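Local coordinates for protein angiotensin-converting enzyme (Anopheles gambiae, PDB 6S1Y) that is a zinc metallopeptidase of the angiotensin-converting enzyme family and probably trims dipeptides from the C-terminal ends of small peptides, at residues Y224-L229 / G242-H247; M462-S467 / V594-S599. One frame throughout, in Å; residues are numbered along the deposited sequence.

Contact 1 (Y224-L229 / G242-H247)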
loop_
_atom_site.group_PDB
_atom_site.type_symbol
_atom_site.label_atom_id
_atom_site.label_comp_id
_atom_site.label_asym_id
_atom_site.label_seq_id
_atom_site.Cartn_x
_atom_site.Cartn_y
_atom_site.Cartn_z
ATOM N N TYR A 224 11.681 -11.567 -18.830
ATOM C CA TYR A 224 13.113 -11.504 -18.541
ATOM C C TYR A 224 13.426 -12.124 -17.186
ATOM O O TYR A 224 14.345 -12.935 -17.060
ATOM C CB TYR A 224 13.595 -10.059 -18.603
ATOM C CG TYR A 224 15.105 -9.945 -18.493
ATOM C CD1 TYR A 224 15.901 -10.124 -19.608
ATOM C CD2 TYR A 224 15.725 -9.722 -17.268
ATOM C CE1 TYR A 224 17.276 -10.062 -19.526
ATOM C CE2 TYR A 224 17.123 -9.629 -17.172
ATOM C CZ TYR A 224 17.890 -9.804 -18.303
ATOM O OH TYR A 224 19.250 -9.734 -18.234
ATOM N N VAL A 225 12.648 -11.782 -16.163
ATOM C CA VAL A 225 12.874 -12.354 -14.833
ATOM C C VAL A 225 12.791 -13.871 -14.894
ATOM O O VAL A 225 13.653 -14.581 -14.359
ATOM C CB VAL A 225 11.866 -11.776 -13.819
ATOM C CG1 VAL A 225 11.963 -12.476 -12.467
ATOM C CG2 VAL A 225 12.097 -10.282 -13.650
ATOM N N ARG A 226 11.760 -14.400 -15.545
ATOM C CA ARG A 226 11.620 -15.846 -15.648
ATOM C C ARG A 226 12.821 -16.470 -16.348
ATOM O O ARG A 226 13.329 -17.513 -15.919
ATOM C CB ARG A 226 10.323 -16.187 -16.372
ATOM C CG ARG A 226 10.129 -17.672 -16.731
ATOM C CD ARG A 226 8.741 -17.942 -17.303
ATOM N NE ARG A 226 8.517 -17.299 -18.589
ATOM C CZ ARG A 226 7.340 -17.295 -19.224
ATOM N NH1 ARG A 226 6.309 -17.902 -18.683
ATOM N NH2 ARG A 226 7.208 -16.678 -20.400
ATOM N N TYR A 227 13.301 -15.845 -17.423
ATOM C CA TYR A 227 14.475 -16.367 -18.105
ATOM C C TYR A 227 15.678 -16.427 -17.166
ATOM O O TYR A 227 16.399 -17.434 -17.131
ATOM C CB TYR A 227 14.766 -15.508 -19.333
ATOM C CG TYR A 227 16.076 -15.834 -19.995
ATOM C CD1 TYR A 227 17.267 -15.215 -19.593
ATOM C CD2 TYR A 227 16.128 -16.740 -21.026
ATOM C CE1 TYR A 227 18.473 -15.528 -20.201
ATOM C CE2 TYR A 227 17.306 -17.051 -21.648
ATOM C CZ TYR A 227 18.469 -16.456 -21.237
ATOM O OH TYR A 227 19.609 -16.810 -21.874
ATOM N N LYS A 228 15.918 -15.353 -16.387
ATOM C CA LYS A 228 17.088 -15.325 -15.503
ATOM C C LYS A 228 16.928 -16.291 -14.334
ATOM O O LYS A 228 17.893 -16.937 -13.919
ATOM C CB LYS A 228 17.340 -13.911 -14.974
ATOM C CG LYS A 228 17.656 -12.889 -16.030
ATOM C CD LYS A 228 19.009 -13.141 -16.730
ATOM C CE LYS A 228 20.109 -12.252 -16.162
ATOM N NZ LYS A 228 21.391 -12.527 -16.841
ATOM N N LEU A 229 15.735 -16.400 -13.763
ATOM C CA LEU A 229 15.560 -17.361 -12.670
ATOM C C LEU A 229 15.787 -18.792 -13.162
ATOM O O LEU A 229 16.345 -19.626 -12.444
ATOM C CB LEU A 229 14.179 -17.231 -12.059
ATOM C CG LEU A 229 13.925 -15.974 -11.243
ATOM C CD1 LEU A 229 12.453 -15.894 -10.914
ATOM C CD2 LEU A 229 14.738 -15.982 -9.951
ATOM N N GLY A 242 5.544 -21.607 -18.262
ATOM C CA GLY A 242 4.488 -21.492 -17.290
ATOM C C GLY A 242 4.688 -20.304 -16.373
ATOM O O GLY A 242 5.662 -19.562 -16.472
ATOM N N PRO A 243 3.758 -20.115 -15.450
ATOM C CA PRO A 243 3.899 -19.030 -14.472
ATOM C C PRO A 243 5.123 -19.242 -13.596
ATOM O O PRO A 243 5.596 -20.370 -13.421
ATOM C CB PRO A 243 2.603 -19.109 -13.651
ATOM C CG PRO A 243 1.655 -19.928 -14.468
ATOM C CD PRO A 243 2.524 -20.897 -15.255
ATOM N N ILE A 244 5.639 -18.148 -13.036
ATOM C CA ILE A 244 6.840 -18.207 -12.194
ATOM C C ILE A 244 6.453 -18.756 -10.822
ATOM O O ILE A 244 5.514 -18.231 -10.208
ATOM C CB ILE A 244 7.473 -16.827 -12.052
ATOM C CG1 ILE A 244 7.890 -16.270 -13.400
ATOM C CG2 ILE A 244 8.651 -16.889 -11.103
ATOM C CD1 ILE A 244 8.235 -14.800 -13.335
ATOM N N PRO A 245 7.154 -19.785 -10.309
ATOM C CA PRO A 245 6.980 -20.167 -8.890
ATOM C C PRO A 245 7.197 -18.972 -7.979
ATOM O O PRO A 245 8.309 -18.457 -7.918
ATOM C CB PRO A 245 8.057 -21.239 -8.661
ATOM C CG PRO A 245 8.397 -21.757 -10.053
ATOM C CD PRO A 245 8.167 -20.610 -10.999
ATOM N N MET A 246 6.171 -18.524 -7.262
ATOM C CA MET A 246 6.237 -17.236 -6.598
ATOM C C MET A 246 7.212 -17.207 -5.425
ATOM O O MET A 246 7.625 -16.116 -5.033
ATOM C CB MET A 246 4.832 -16.822 -6.134
ATOM C CG MET A 246 4.267 -17.678 -5.060
ATOM S SD MET A 246 2.498 -17.420 -4.868
ATOM C CE MET A 246 2.505 -15.758 -4.144
ATOM N N HIS A 247 7.599 -18.354 -4.860
ATOM C CA HIS A 247 8.473 -18.344 -3.693
ATOM C C HIS A 247 9.899 -17.966 -4.037
ATOM O O HIS A 247 10.727 -17.824 -3.136
ATOM C CB HIS A 247 8.469 -19.704 -2.981
ATOM C CG HIS A 247 8.956 -20.850 -3.814
ATOM N ND1 HIS A 247 8.595 -21.024 -5.128
ATOM C CD2 HIS A 247 9.761 -21.900 -3.508
ATOM C CE1 HIS A 247 9.158 -22.127 -5.601
ATOM N NE2 HIS A 247 9.869 -22.679 -4.636
#
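The guanidinium of Arg226 meets Gly242 edge-on: the Gly242 carbonyl oxygen sits 4° out of the guanidinium plane, and neither face of the group is used across this contact. Arg226 NH1 donates to Gly242 O at 2.8 Å, with an N-H...O angle of 148°. Seen from the acceptor, NH1 stands above the carbonyl plane, so it misses the lone pairs. The arginine gets there by an extended start, CG anti to the backbone N, followed by a bend at chi3 (66°) that folds the tip round to the glycine. Its other terminal nitrogen, NH2, turns to the backbone oxygens of Gly595 and His593.

Nearer the helix backbone the contact turns apolar. Ile244 points at helix 203-233, and its CG1 lies 3.8 Å from Arg226 CB. The other branch, Ile244 CG2, reaches Leu229 CD1 at 3.9 Å, the two side chains crossing at about a right angle. Val225 borders the isoleucine more loosely and also packs on Tyr422 and Val426 of helix 414-429. Ile244 itself belongs to a two-stranded parallel ladder, its backbone bonded to Gly468 and Glu470, so the contact seats this short strand against a long helix. With three backbone oxygens round a buried guanidinium, the carbonyl dipoles would be expected to favour its positive charge, while the aliphatic stem adds apolar contact.

Contact 2 (M462-S467 / V594-S599); sequences MRSRYS and VGWTDS
The Trp596 indole meets the last turn of helix 455-467 with NE1 and CZ2, a helix-to-loop contact in the largely helical fold of this peptidase family. Ser464 O lies oblique to the ring, Arg465 O at its edge. Trp596 NE1 is 2.8 Å from Ser464 O, but the bond is bent (125°) and therefore weak. One residue on, Arg465 O approaches Trp596 CZ2 at 3.4 Å, near the ring plane. To send the indole this way, CG of Trp596 lies between the backbone N and the carbonyl carbon (chi1 54°). A water in the ring plane links Ser464 OG to Trp596 NE1, the indole leg being long and weak. From helix 203-233, the ring of His222 meets the indole with the planes at about 40°.

The side chain of Ser464 makes the second link. Its hydroxyl, turned anti to its own backbone N, accepts from Ser599 N at 3.2 Å, while Ser464 CB and Ser599 CB pack 3.8 Å apart. Both serines also touch Pro243. Ser599 OG faces elsewhere, to Glu470 and to the backbone N of Lys601. Ser464 thus holds the loop by its side-chain oxygen and, more weakly, by its backbone oxygen. Within the helix, Arg463 NH1 donates to Ser467 OG at 2.8 Å, with the hydroxyl oxygen at the guanidinium edge.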
loop_
_atom_site.group_PDB
_atom_site.type_symbol
_atom_site.label_atom_id
_atom_site.label_comp_id
_atom_site.label_asym_id
_atom_site.label_seq_id
_atom_site.Cartn_x
_atom_site.Cartn_y
_atom_site.Cartn_z
ATOM N N MET A 462 -6.907 -15.837 -10.749
ATOM C CA MET A 462 -6.715 -14.425 -11.079
ATOM C C MET A 462 -5.252 -14.008 -10.916
ATOM O O MET A 462 -4.717 -13.275 -11.750
ATOM C CB MET A 462 -7.631 -13.557 -10.206
ATOM C CG MET A 462 -9.108 -13.577 -10.641
ATOM S SD MET A 462 -10.189 -12.490 -9.654
ATOM C CE MET A 462 -9.035 -11.176 -9.458
ATOM N N ARG A 463 -4.582 -14.467 -9.855
ATOM C CA ARG A 463 -3.165 -14.130 -9.707
ATOM C C ARG A 463 -2.367 -14.623 -10.914
ATOM O O ARG A 463 -1.456 -13.935 -11.403
ATOM C CB ARG A 463 -2.598 -14.719 -8.407
ATOM C CG ARG A 463 -3.268 -14.239 -7.103
ATOM C CD ARG A 463 -2.815 -12.846 -6.646
ATOM N NE ARG A 463 -1.361 -12.798 -6.551
ATOM C CZ ARG A 463 -0.578 -12.108 -7.379
ATOM N NH1 ARG A 463 -1.088 -11.345 -8.356
ATOM N NH2 ARG A 463 0.718 -12.192 -7.224
ATOM N N SER A 464 -2.681 -15.818 -11.407
ATOM C CA SER A 464 -1.983 -16.325 -12.582
ATOM C C SER A 464 -2.312 -15.481 -13.806
ATOM O O SER A 464 -1.409 -15.089 -14.556
ATOM C CB SER A 464 -2.346 -17.798 -12.805
ATOM O OG SER A 464 -1.758 -18.305 -13.987
ATOM N N ARG A 465 -3.579 -15.142 -14.006
ATOM C CA ARG A 465 -3.956 -14.422 -15.224
ATOM C C ARG A 465 -3.240 -13.081 -15.319
ATOM O O ARG A 465 -2.669 -12.733 -16.359
ATOM C CB ARG A 465 -5.465 -14.223 -15.288
ATOM C CG ARG A 465 -5.884 -13.223 -16.368
ATOM C CD ARG A 465 -7.281 -13.492 -16.928
ATOM N NE ARG A 465 -7.617 -12.479 -17.940
ATOM C CZ ARG A 465 -7.212 -12.518 -19.213
ATOM N NH1 ARG A 465 -7.565 -11.555 -20.050
ATOM N NH2 ARG A 465 -6.467 -13.526 -19.651
ATOM N N TYR A 466 -3.227 -12.316 -14.236
ATOM C CA TYR A 466 -2.709 -10.966 -14.334
ATOM C C TYR A 466 -1.251 -10.830 -13.915
ATOM O O TYR A 466 -0.578 -9.905 -14.399
ATOM C CB TYR A 466 -3.603 -10.020 -13.535
ATOM C CG TYR A 466 -4.978 -9.920 -14.156
ATOM C CD1 TYR A 466 -5.189 -9.156 -15.298
ATOM C CD2 TYR A 466 -6.060 -10.630 -13.635
ATOM C CE1 TYR A 466 -6.449 -9.079 -15.886
ATOM C CE2 TYR A 466 -7.315 -10.561 -14.230
ATOM C CZ TYR A 466 -7.495 -9.781 -15.347
ATOM O OH TYR A 466 -8.728 -9.711 -15.943
ATOM N N SER A 467 -0.720 -11.734 -13.081
ATOM C CA SER A 467 0.672 -11.598 -12.656
ATOM C C SER A 467 1.562 -12.717 -13.153
ATOM O O SER A 467 2.777 -12.569 -13.120
ATOM C CB SER A 467 0.786 -11.555 -11.130
ATOM O OG SER A 467 0.252 -10.356 -10.638
ATOM N N VAL A 594 7.624 -15.059 -24.030
ATOM C CA VAL A 594 6.772 -14.056 -23.401
ATOM C C VAL A 594 5.376 -14.638 -23.195
ATOM O O VAL A 594 4.855 -15.347 -24.065
ATOM C CB VAL A 594 6.737 -12.784 -24.269
ATOM C CG1 VAL A 594 5.954 -11.690 -23.586
ATOM C CG2 VAL A 594 8.169 -12.333 -24.581
ATOM N N GLY A 595 4.753 -14.298 -22.055
ATOM C CA GLY A 595 3.466 -14.832 -21.691
ATOM C C GLY A 595 3.572 -16.200 -21.029
ATOM O O GLY A 595 4.649 -16.750 -20.834
ATOM N N TRP A 596 2.406 -16.766 -20.704
ATOM C CA TRP A 596 2.391 -18.000 -19.940
ATOM C C TRP A 596 1.070 -18.757 -20.091
ATOM O O TRP A 596 -0.013 -18.175 -20.137
ATOM C CB TRP A 596 2.631 -17.704 -18.447
ATOM C CG TRP A 596 1.664 -16.672 -17.906
ATOM C CD1 TRP A 596 0.425 -16.903 -17.381
ATOM C CD2 TRP A 596 1.864 -15.265 -17.840
ATOM N NE1 TRP A 596 -0.159 -15.717 -16.978
ATOM C CE2 TRP A 596 0.708 -14.700 -17.267
ATOM C CE3 TRP A 596 2.921 -14.424 -18.187
ATOM C CZ2 TRP A 596 0.571 -13.345 -17.064
ATOM C CZ3 TRP A 596 2.776 -13.074 -17.986
ATOM C CH2 TRP A 596 1.605 -12.550 -17.429
ATOM N N THR A 597 1.171 -20.073 -20.070
ATOM C CA THR A 597 -0.009 -20.896 -19.887
ATOM C C THR A 597 -0.629 -20.633 -18.515
ATOM O O THR A 597 -0.009 -20.063 -17.629
ATOM C CB THR A 597 0.393 -22.357 -20.069
ATOM O OG1 THR A 597 1.465 -22.682 -19.183
ATOM C CG2 THR A 597 0.899 -22.559 -21.480
ATOM N N ASP A 598 -1.899 -21.037 -18.365
ATOM C CA ASP A 598 -2.584 -20.921 -17.082
ATOM C C ASP A 598 -1.959 -21.838 -16.048
ATOM O O ASP A 598 -1.569 -22.967 -16.360
ATOM C CB ASP A 598 -4.066 -21.313 -17.186
ATOM C CG ASP A 598 -4.875 -20.427 -18.129
ATOM O OD1 ASP A 598 -4.322 -19.478 -18.743
ATOM O OD2 ASP A 598 -6.095 -20.708 -18.252
ATOM N N SER A 599 -1.914 -21.387 -14.798
ATOM C CA SER A 599 -1.397 -22.224 -13.723
ATOM C C SER A 599 -2.270 -23.456 -13.504
ATOM O O SER A 599 -3.493 -23.393 -13.583
ATOM C CB SER A 599 -1.315 -21.432 -12.424
ATOM O OG SER A 599 -0.812 -22.264 -11.392
HETATM O O HOH W 1 -2.890 -17.459 -16.051
#

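Overall arrangement
Contacts 1 and 2 adjoin, their centres about 11 Å apart, and they follow one another along the chain. Their join is part polar, part packing: Arg226 NH2 lies 2.6 Å from Gly595 O, a probable hydrogen bond, while Arg226 NH1 packs on Trp596 CB at 3.7 Å and Pro243 CD on Thr597 O at 3.6 Å. Segment 594-599 therefore touches both halves of contact 1 as well as helix 455-467. Strand 244-245 of contact 1 pairs in parallel with strand 469-470, which directly follows that helix. Neither contact supplies a residue to the zinc site of His357, His361 and Glu385; the side chain of Ser467 remains about 13 Å from the bound glutamyl-glutamate ligand.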